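Local structure of conserved hypothetical protein Ta0289 (Thermoplasma acidophilum DSM 1728, 1PVM) at residues B[21-26]-B[46-51]. The protein is of unknown function but joins a pair of CBS domains, probably regulatory, to a zinc-ribbon-like domain that binds metal through four cysteines. Residues are numbered along the deposited sequence; the frame is centred on the assembly and turned at random.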
loop_
_atom_site.group_PDB
_atom_site.type_symbol
_atom_site.label_atom_id
_atom_site.label_comp_id
_atom_site.label_asym_id
_atom_site.label_seq_id
_atom_site.Cartn_x
_atom_site.Cartn_y
_atom_site.Cartn_z
ATOM N N THR B 21 8.661 14.144 8.439
ATOM C CA THR B 21 7.595 15.110 8.225
ATOM C C THR B 21 7.841 15.841 6.915
ATOM O O THR B 21 8.986 16.136 6.563
ATOM C CB THR B 21 7.546 16.154 9.365
ATOM O OG1 THR B 21 7.442 15.487 10.628
ATOM C CG2 THR B 21 6.347 17.068 9.198
ATOM N N VAL B 22 6.759 16.121 6.195
ATOM C CA VAL B 22 6.836 16.827 4.924
ATOM C C VAL B 22 5.799 17.944 4.895
ATOM O O VAL B 22 4.763 17.862 5.555
ATOM C CB VAL B 22 6.574 15.877 3.728
ATOM C CG1 VAL B 22 7.746 14.932 3.543
ATOM C CG2 VAL B 22 5.297 15.089 3.964
ATOM N N ASN B 23 6.086 18.990 4.126
ATOM C CA ASN B 23 5.185 20.124 4.005
ATOM C C ASN B 23 3.945 19.741 3.190
ATOM O O ASN B 23 4.028 18.944 2.257
ATOM C CB ASN B 23 5.930 21.291 3.360
ATOM C CG ASN B 23 5.059 22.507 3.189
ATOM O OD1 ASN B 23 4.457 22.703 2.141
ATOM N ND2 ASN B 23 4.975 23.324 4.229
ATOM N N TRP B 24 2.797 20.323 3.539
ATOM C CA TRP B 24 1.546 19.994 2.864
ATOM C C TRP B 24 1.420 20.370 1.388
ATOM O O TRP B 24 0.478 19.948 0.721
ATOM C CB TRP B 24 0.360 20.556 3.668
ATOM C CG TRP B 24 0.220 22.064 3.709
ATOM C CD1 TRP B 24 1.148 23.004 3.339
ATOM C CD2 TRP B 24 -0.924 22.792 4.174
ATOM N NE1 TRP B 24 0.648 24.271 3.549
ATOM C CE2 TRP B 24 -0.621 24.169 4.059
ATOM C CE3 TRP B 24 -2.179 22.410 4.679
ATOM C CZ2 TRP B 24 -1.530 25.169 4.429
ATOM C CZ3 TRP B 24 -3.083 23.403 5.046
ATOM C CH2 TRP B 24 -2.751 24.770 4.917
ATOM N N ASN B 25 2.361 21.153 0.873
ATOM C CA ASN B 25 2.322 21.527 -0.537
ATOM C C ASN B 25 3.314 20.692 -1.345
ATOM O O ASN B 25 3.473 20.882 -2.552
ATOM C CB ASN B 25 2.607 23.022 -0.700
ATOM C CG ASN B 25 1.413 23.877 -0.333
ATOM O OD1 ASN B 25 1.560 24.962 0.235
ATOM N ND2 ASN B 25 0.219 23.397 -0.665
ATOM N N THR B 26 3.982 19.767 -0.667
ATOM C CA THR B 26 4.921 18.873 -1.326
ATOM C C THR B 26 4.063 18.095 -2.328
ATOM O O THR B 26 2.931 17.733 -2.016
ATOM C CB THR B 26 5.540 17.886 -0.308
ATOM O OG1 THR B 26 6.211 18.617 0.726
ATOM C CG2 THR B 26 6.536 16.957 -0.991
ATOM N N LYS B 46 2.852 18.603 7.693
ATOM C CA LYS B 46 2.695 19.859 8.421
ATOM C C LYS B 46 2.341 20.987 7.466
ATOM O O LYS B 46 2.726 20.949 6.294
ATOM C CB LYS B 46 3.997 20.237 9.128
ATOM C CG LYS B 46 4.310 19.451 10.385
ATOM C CD LYS B 46 5.583 19.989 11.028
ATOM C CE LYS B 46 5.887 19.308 12.350
ATOM N NZ LYS B 46 4.843 19.585 13.369
ATOM N N ASP B 47 1.604 21.984 7.954
ATOM C CA ASP B 47 1.280 23.129 7.110
ATOM C C ASP B 47 2.468 24.086 7.178
ATOM O O ASP B 47 3.548 23.702 7.627
ATOM C CB ASP B 47 -0.021 23.828 7.540
ATOM C CG ASP B 47 0.006 24.340 8.977
ATOM O OD1 ASP B 47 1.104 24.504 9.548
ATOM O OD2 ASP B 47 -1.093 24.597 9.526
ATOM N N ASP B 48 2.276 25.324 6.741
ATOM C CA ASP B 48 3.368 26.295 6.729
ATOM C C ASP B 48 3.684 26.951 8.070
ATOM O O ASP B 48 4.635 27.726 8.186
ATOM C CB ASP B 48 3.082 27.355 5.668
ATOM C CG ASP B 48 2.938 26.748 4.289
ATOM O OD1 ASP B 48 3.820 25.945 3.915
ATOM O OD2 ASP B 48 1.958 27.063 3.582
ATOM N N ASN B 49 2.902 26.616 9.088
ATOM C CA ASN B 49 3.103 27.170 10.416
ATOM C C ASN B 49 3.532 26.099 11.414
ATOM O O ASN B 49 3.570 26.346 12.617
ATOM C CB ASN B 49 1.816 27.850 10.882
ATOM C CG ASN B 49 1.442 29.031 10.011
ATOM O OD1 ASN B 49 0.292 29.469 9.999
ATOM N ND2 ASN B 49 2.418 29.563 9.282
ATOM N N GLY B 50 3.848 24.908 10.913
ATOM C CA GLY B 50 4.291 23.835 11.787
ATOM C C GLY B 50 3.203 23.005 12.446
ATOM O O GLY B 50 3.487 22.232 13.355
ATOM N N ASN B 51 1.960 23.161 12.006
ATOM C CA ASN B 51 0.855 22.386 12.568
ATOM C C ASN B 51 0.765 21.037 11.857
ATOM O O ASN B 51 0.892 20.971 10.634
ATOM C CB ASN B 51 -0.468 23.128 12.375
ATOM C CG ASN B 51 -0.435 24.533 12.930
ATOM O OD1 ASN B 51 -0.142 24.744 14.111
ATOM N ND2 ASN B 51 -0.740 25.508 12.080
HETATM O O HOH W 1 6.134 22.510 6.692
#
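The D48 carboxylate is shared by two donors from N23 and W24, a worked example of a loop fastened to a neighbouring strand end by one acidic group. D48 OD1 takes ND2 of N23 at 2.9 Å, on its anti side, with the amide and carboxylate planes only 21° apart; D48 OD2 takes NE1 of W24 at 3.1 Å, lying in the indole plane although the ring meets the carboxylate from above. ND2 of N23 also donates to a water, which passes a hydrogen bond on to D47 O. On the other branch, N23 OD1 accepts N25 N, forming an Asx turn. With CG wedged between backbone N and carbonyl carbon (chi1 68°), W24 lays its six-membered ring under CB of D47, a CH-pi contact of 3.5 Å to the centroid; R78 adds a cation-pi contact. A leucine in place of W24 would probably leave D48 OD2 without its indole donor and D47 CB without a flat surface to rest on. D47 OD1 accepts N49 N and N51 N from opposite faces, while OD2 takes N51 ND2, so its own turn is tied internally. K46 NZ reaches G50 O and a salt bridge with D52. Backbone bonds K46 N to V22 O and W24 N to K46 O (2.8 Å) complete the pairing of 21-23 and 42-46, the parallel strands of a beta-alpha-beta crossover through helix 28-38, with 46-51 looping into 52-57 as the hairpin of the first CBS domain.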